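Local coordinates for protein glutamine synthetase (Helicobacter pylori, PDB 5ZLI) that belongs to the glutamine synthetase family of enzymes, joining a beta-grasp domain to a catalytic domain in a twelve-chain assembly, at residues B[101-104]-B[105-108]; B[113-116]-B[117-121]. All coordinates share one frame; numbering follows the deposited sequence.

Followed from the N terminus, the chain leaves strand 94-103 of the beta-grasp sheet, turns back through contact 1 (101-104 with 105-108) and enters the short antiparallel strand 108-109, so that contact 1 closes a small hairpin. A few residues later contact 2 (113-116 with 117-121) opens helix 114-128, in the catalytic domain. The two stand in series, neither nested nor crossed, with centres about 14 Å apart. They nevertheless meet: Val-101 N lies 3.5 Å from Cys-113 SG, packing the hairpin's first strand against the start of the helix. Contact 2 also joins that helix start to helices 238-258 and 377-393.

Contact 1. Residues B[101-104]-B[105-108]; sequences VYDV and YKNQ
Asp-103 turns its carboxylate into the bend that follows it, where OD2 takes hydrogen bonds from two successive backbone amides, Tyr-105 N at 2.9 Å and Lys-106 N at 3.0 Å. The first donor arrives nearly in line with the C-O bond, the second from well above the carboxylate plane. With CG anti to the backbone N (chi1 -175°), the carboxylate is carried forward to both. The aliphatic part of Lys-106 runs obliquely across it, CD 3.3 Å from Asp-103 OD1, while its amino group goes on to salt bridges with Glu-111 and Glu-449.

Val-104 and Tyr-105 point the same way, side by side. CG2 of Val-104 sits 3.9 Å from the centroid of the Tyr-105 ring, almost on its normal, a CH-pi contact that suits a branched aliphatic residue; His-72 meets that ring edge-to-face.

Tyr-102 reaches across the turn to Asn-107, ring and amide planes nearly perpendicular (81°), and its OH gives a weak hydrogen bond to Asn-107 OD1 at 3.5 Å. Gln-108 O lies over one face of the Tyr-102 ring, toward the rim, and also accepts from Asp-103 N at 3.1 Å. Asn-107 takes up the left-handed helical conformation, which asparagine tolerates well, as the first residue of a G1 beta bulge.

Two amide donors on a single carboxylate oxygen would probably stabilise Asp-103 as the anion and hold the turn's backbone in shape.

Contact 2. Residues B[113-116]-B[117-121]; sequences CPRS and IAKKA
One face of the Arg-115 guanidinium is covered by CE of Lys-119, a helical turn further on, 3.7 Å from NH2 and 4.1 Å from CZ. The two long side chains cross at an angle, the lysine fully extended and the arginine bent at chi3 (123°), which brings Arg-115 NH2 within 3.4 Å of Lys-119 NZ. Both cations gather round Asp-80 OD2, so a shared carboxylate holds them together; Asp-243 takes NH1 of Arg-115, and Asp-100 a second bond from Lys-119.

Along the backbone, the first helical turns are set by bonds from Ile-117 N to Cys-113 O at 2.8 Å, Ala-118 N to Pro-114 O at 2.9 Å and Lys-120 N to Ser-116 O at 3.1 Å. Lys-119 N makes two weak bonds, to Arg-115 O and Ser-116 O.

Cys-113 occupies the N-cap, its SG accepting a weak bond from Ser-116 N at 3.4 Å. Proline suits the next position, since a first-turn residue needs no N-H for the helix's own bonding. Ala-118, suitably small for close contact, packs on Leu-238 and Val-239 of helix 238-258, and Ile-117 offers a branched apolar surface to Leu-379 and Phe-446.

This is a side-chain-capped helix N terminus, buried where helix 114-128 meets strand 94-103 of the beta-grasp sheet.

Contact 1. Residues B[101-104]-B[105-108]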
ATOM      1  N   VAL B 101     -30.353  -2.694 -48.796  1.00 39.29           N
ATOM      2  CA  VAL B 101     -31.368  -3.683 -48.444  1.00 38.63           C
ATOM      3  C   VAL B 101     -32.406  -3.781 -49.557  1.00 33.60           C
ATOM      4  O   VAL B 101     -32.944  -2.769 -50.016  1.00 33.32           O
ATOM      5  CB  VAL B 101     -32.038  -3.296 -47.117  1.00 41.96           C
ATOM      6  CG1 VAL B 101     -32.461  -4.518 -46.323  1.00 39.45           C
ATOM      7  CG2 VAL B 101     -31.062  -2.476 -46.311  1.00 40.60           C
ATOM      8  N   TYR B 102     -32.694  -4.999 -49.998  1.00 41.76           N
ATOM      9  CA  TYR B 102     -33.792  -5.223 -50.928  1.00 46.19           C
ATOM     10  C   TYR B 102     -34.969  -5.798 -50.159  1.00 44.58           C
ATOM     11  O   TYR B 102     -34.830  -6.809 -49.460  1.00 42.40           O
ATOM     12  CB  TYR B 102     -33.424  -6.169 -52.062  1.00 42.13           C
ATOM     13  CG  TYR B 102     -34.544  -6.383 -53.078  1.00 50.80           C
ATOM     14  CD1 TYR B 102     -34.665  -5.561 -54.195  1.00 55.54           C
ATOM     15  CD2 TYR B 102     -35.459  -7.427 -52.945  1.00 57.35           C
ATOM     16  CE1 TYR B 102     -35.678  -5.761 -55.152  1.00 56.75           C
ATOM     17  CE2 TYR B 102     -36.478  -7.641 -53.897  1.00 52.54           C
ATOM     18  CZ  TYR B 102     -36.575  -6.806 -54.998  1.00 56.87           C
ATOM     19  OH  TYR B 102     -37.570  -7.020 -55.935  1.00 58.45           O
ATOM     20  N   ASP B 103     -36.117  -5.141 -50.290  1.00 49.96           N
ATOM     21  CA  ASP B 103     -37.350  -5.566 -49.643  1.00 49.34           C
ATOM     22  C   ASP B 103     -37.899  -6.723 -50.467  1.00 48.73           C
ATOM     23  O   ASP B 103     -38.237  -6.547 -51.643  1.00 52.63           O
ATOM     24  CB  ASP B 103     -38.319  -4.376 -49.580  1.00 47.05           C
ATOM     25  CG  ASP B 103     -39.612  -4.669 -48.807  1.00 53.85           C
ATOM     26  OD1 ASP B 103     -40.201  -3.708 -48.242  1.00 54.72           O
ATOM     27  OD2 ASP B 103     -40.049  -5.839 -48.770  1.00 53.46           O
ATOM     28  N   VAL B 104     -37.964  -7.912 -49.864  1.00 46.55           N
ATOM     29  CA  VAL B 104     -38.387  -9.091 -50.612  1.00 53.12           C
ATOM     30  C   VAL B 104     -39.872  -9.329 -50.459  1.00 49.93           C
ATOM     31  O   VAL B 104     -40.430 -10.183 -51.158  1.00 58.05           O
ATOM     32  CB  VAL B 104     -37.634 -10.360 -50.168  1.00 54.71           C
ATOM     33  CG1 VAL B 104     -36.129 -10.194 -50.350  1.00 39.52           C
ATOM     34  CG2 VAL B 104     -37.995 -10.710 -48.738  1.00 50.73           C
ATOM     35  N   TYR B 105     -40.535  -8.578 -49.590  1.00 50.88           N
ATOM     36  CA  TYR B 105     -41.971  -8.672 -49.420  1.00 48.83           C
ATOM     37  C   TYR B 105     -42.712  -7.728 -50.349  1.00 50.76           C
ATOM     38  O   TYR B 105     -43.872  -7.983 -50.686  1.00 56.68           O
ATOM     39  CB  TYR B 105     -42.333  -8.395 -47.951  1.00 37.31           C
ATOM     40  CG  TYR B 105     -41.526  -9.268 -47.002  1.00 47.22           C
ATOM     41  CD1 TYR B 105     -40.576  -8.730 -46.140  1.00 48.73           C
ATOM     42  CD2 TYR B 105     -41.720 -10.648 -46.968  1.00 48.55           C
ATOM     43  CE1 TYR B 105     -39.835  -9.553 -45.280  1.00 45.71           C
ATOM     44  CE2 TYR B 105     -40.988 -11.471 -46.119  1.00 45.33           C
ATOM     45  CZ  TYR B 105     -40.051 -10.919 -45.283  1.00 46.60           C
ATOM     46  OH  TYR B 105     -39.331 -11.742 -44.457  1.00 48.74           O
ATOM     47  N   LYS B 106     -42.053  -6.678 -50.809  1.00 50.78           N
ATOM     48  CA  LYS B 106     -42.647  -5.732 -51.724  1.00 48.14           C
ATOM     49  C   LYS B 106     -41.935  -5.722 -53.062  1.00 49.02           C
ATOM     50  O   LYS B 106     -42.415  -5.075 -53.995  1.00 53.26           O
ATOM     51  CB  LYS B 106     -42.625  -4.338 -51.082  1.00 46.45           C
ATOM     52  CG  LYS B 106     -43.340  -4.353 -49.736  1.00 42.65           C
ATOM     53  CD  LYS B 106     -43.339  -3.038 -48.976  1.00 46.37           C
ATOM     54  CE  LYS B 106     -44.635  -2.272 -49.050  1.00 45.28           C
ATOM     55  NZ  LYS B 106     -44.503  -1.002 -48.278  1.00 45.60           N
ATOM     56  N   ASN B 107     -40.837  -6.456 -53.190  1.00 46.36           N
ATOM     57  CA  ASN B 107     -40.081  -6.572 -54.428  1.00 48.37           C
ATOM     58  C   ASN B 107     -39.740  -5.211 -55.029  1.00 55.70           C
ATOM     59  O   ASN B 107     -39.906  -4.966 -56.229  1.00 54.48           O
ATOM     60  CB  ASN B 107     -40.781  -7.480 -55.426  1.00 48.16           C
ATOM     61  CG  ASN B 107     -40.677  -8.921 -55.020  1.00 51.35           C
ATOM     62  OD1 ASN B 107     -39.791  -9.642 -55.477  1.00 57.61           O
ATOM     63  ND2 ASN B 107     -41.540  -9.338 -54.112  1.00 55.42           N
ATOM     64  N   GLN B 108     -39.251  -4.325 -54.159  1.00 57.22           N
ATOM     65  CA  GLN B 108     -38.736  -2.988 -54.433  1.00 51.95           C
ATOM     66  C   GLN B 108     -37.542  -2.750 -53.514  1.00 54.28           C
ATOM     67  O   GLN B 108     -37.487  -3.338 -52.426  1.00 52.29           O
ATOM     68  CB  GLN B 108     -39.815  -1.921 -54.194  1.00 50.87           C
ATOM     69  CG  GLN B 108     -40.528  -2.071 -52.854  1.00 48.77           C
ATOM     70  CD  GLN B 108     -41.461  -0.900 -52.528  1.00 57.63           C
ATOM     71  OE1 GLN B 108     -41.550  -0.481 -51.369  1.00 57.59           O
ATOM     72  NE2 GLN B 108     -42.159  -0.373 -53.542  1.00 55.43           N
TER

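Contact 2. Residues B[113-116]-B[117-121]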
ATOM      1  N   CYS B 113     -34.356   1.687 -46.288  1.00 40.78           N
ATOM      2  CA  CYS B 113     -32.910   1.577 -46.378  1.00 38.05           C
ATOM      3  C   CYS B 113     -32.367   2.966 -46.686  1.00 33.67           C
ATOM      4  O   CYS B 113     -32.613   3.482 -47.777  1.00 33.54           O
ATOM      5  CB  CYS B 113     -32.505   0.577 -47.456  1.00 33.72           C
ATOM      6  SG  CYS B 113     -30.736   0.636 -47.856  1.00 38.93           S
ATOM      7  N   PRO B 114     -31.627   3.594 -45.771  1.00 32.91           N
ATOM      8  CA  PRO B 114     -31.190   4.971 -45.999  1.00 29.73           C
ATOM      9  C   PRO B 114     -30.387   5.149 -47.271  1.00 34.24           C
ATOM     10  O   PRO B 114     -30.539   6.160 -47.971  1.00 30.97           O
ATOM     11  CB  PRO B 114     -30.344   5.265 -44.760  1.00 29.56           C
ATOM     12  CG  PRO B 114     -30.795   4.320 -43.748  1.00 30.76           C
ATOM     13  CD  PRO B 114     -31.134   3.074 -44.487  1.00 33.73           C
ATOM     14  N   ARG B 115     -29.451   4.243 -47.539  1.00 28.76           N
ATOM     15  CA  ARG B 115     -28.706   4.350 -48.783  1.00 31.47           C
ATOM     16  C   ARG B 115     -29.623   4.172 -50.011  1.00 39.71           C
ATOM     17  O   ARG B 115     -29.361   4.760 -51.073  1.00 37.65           O
ATOM     18  CB  ARG B 115     -27.553   3.354 -48.746  1.00 28.88           C
ATOM     19  CG  ARG B 115     -26.542   3.627 -49.770  1.00 29.89           C
ATOM     20  CD  ARG B 115     -25.323   2.753 -49.666  1.00 32.17           C
ATOM     21  NE  ARG B 115     -25.196   2.092 -50.956  1.00 38.25           N
ATOM     22  CZ  ARG B 115     -24.384   2.468 -51.938  1.00 34.69           C
ATOM     23  NH1 ARG B 115     -23.575   3.498 -51.785  1.00 34.26           N
ATOM     24  NH2 ARG B 115     -24.391   1.802 -53.082  1.00 42.83           N
ATOM     25  N   SER B 116     -30.714   3.392 -49.882  1.00 33.45           N
ATOM     26  CA  SER B 116     -31.717   3.308 -50.948  1.00 32.23           C
ATOM     27  C   SER B 116     -32.468   4.627 -51.100  1.00 34.68           C
ATOM     28  O   SER B 116     -32.812   5.039 -52.216  1.00 31.92           O
ATOM     29  CB  SER B 116     -32.704   2.176 -50.675  1.00 32.40           C
ATOM     30  OG  SER B 116     -32.142   0.896 -50.880  1.00 29.98           O
ATOM     31  N   ILE B 117     -32.794   5.268 -49.980  1.00 35.78           N
ATOM     32  CA  ILE B 117     -33.363   6.607 -50.038  1.00 35.64           C
ATOM     33  C   ILE B 117     -32.431   7.555 -50.790  1.00 33.71           C
ATOM     34  O   ILE B 117     -32.875   8.320 -51.649  1.00 34.98           O
ATOM     35  CB  ILE B 117     -33.674   7.121 -48.613  1.00 31.02           C
ATOM     36  CG1 ILE B 117     -34.782   6.265 -47.973  1.00 35.60           C
ATOM     37  CG2 ILE B 117     -34.010   8.643 -48.593  1.00 27.64           C
ATOM     38  CD1 ILE B 117     -35.134   6.617 -46.520  1.00 30.20           C
ATOM     39  N   ALA B 118     -31.120   7.473 -50.535  1.00 37.78           N
ATOM     40  CA  ALA B 118     -30.187   8.438 -51.119  1.00 35.96           C
ATOM     41  C   ALA B 118     -30.080   8.312 -52.619  1.00 38.38           C
ATOM     42  O   ALA B 118     -29.713   9.285 -53.275  1.00 42.16           O
ATOM     43  CB  ALA B 118     -28.790   8.302 -50.510  1.00 35.74           C
ATOM     44  N   LYS B 119     -30.356   7.134 -53.171  1.00 40.08           N
ATOM     45  CA  LYS B 119     -30.440   7.030 -54.616  1.00 34.77           C
ATOM     46  C   LYS B 119     -31.784   7.556 -55.092  1.00 40.41           C
ATOM     47  O   LYS B 119     -31.839   8.416 -55.973  1.00 42.34           O
ATOM     48  CB  LYS B 119     -30.262   5.582 -55.015  1.00 32.32           C
ATOM     49  CG  LYS B 119     -28.916   5.074 -54.656  1.00 33.37           C
ATOM     50  CD  LYS B 119     -28.716   3.681 -55.165  1.00 29.65           C
ATOM     51  CE  LYS B 119     -27.354   3.189 -54.744  1.00 38.31           C
ATOM     52  NZ  LYS B 119     -27.042   1.803 -55.148  1.00 37.50           N
ATOM     53  N   LYS B 120     -32.861   7.196 -54.400  1.00 38.93           N
ATOM     54  CA  LYS B 120     -34.170   7.677 -54.811  1.00 38.03           C
ATOM     55  C   LYS B 120     -34.242   9.202 -54.725  1.00 39.23           C
ATOM     56  O   LYS B 120     -34.961   9.836 -55.510  1.00 38.38           O
ATOM     57  CB  LYS B 120     -35.225   6.979 -53.950  1.00 38.27           C
ATOM     58  CG  LYS B 120     -35.351   5.491 -54.308  1.00 40.12           C
ATOM     59  CD  LYS B 120     -36.355   4.714 -53.465  1.00 37.86           C
ATOM     60  CE  LYS B 120     -37.640   5.474 -53.237  1.00 48.16           C
ATOM     61  NZ  LYS B 120     -38.259   5.963 -54.487  1.00 45.30           N
ATOM     62  N   ALA B 121     -33.447   9.812 -53.844  1.00 39.29           N
ATOM     63  CA  ALA B 121     -33.442  11.268 -53.717  1.00 40.16           C
ATOM     64  C   ALA B 121     -32.636  11.930 -54.816  1.00 40.89           C
ATOM     65  O   ALA B 121     -32.957  13.048 -55.227  1.00 42.91           O
ATOM     66  CB  ALA B 121     -32.889  11.689 -52.362  1.00 41.95           C
TER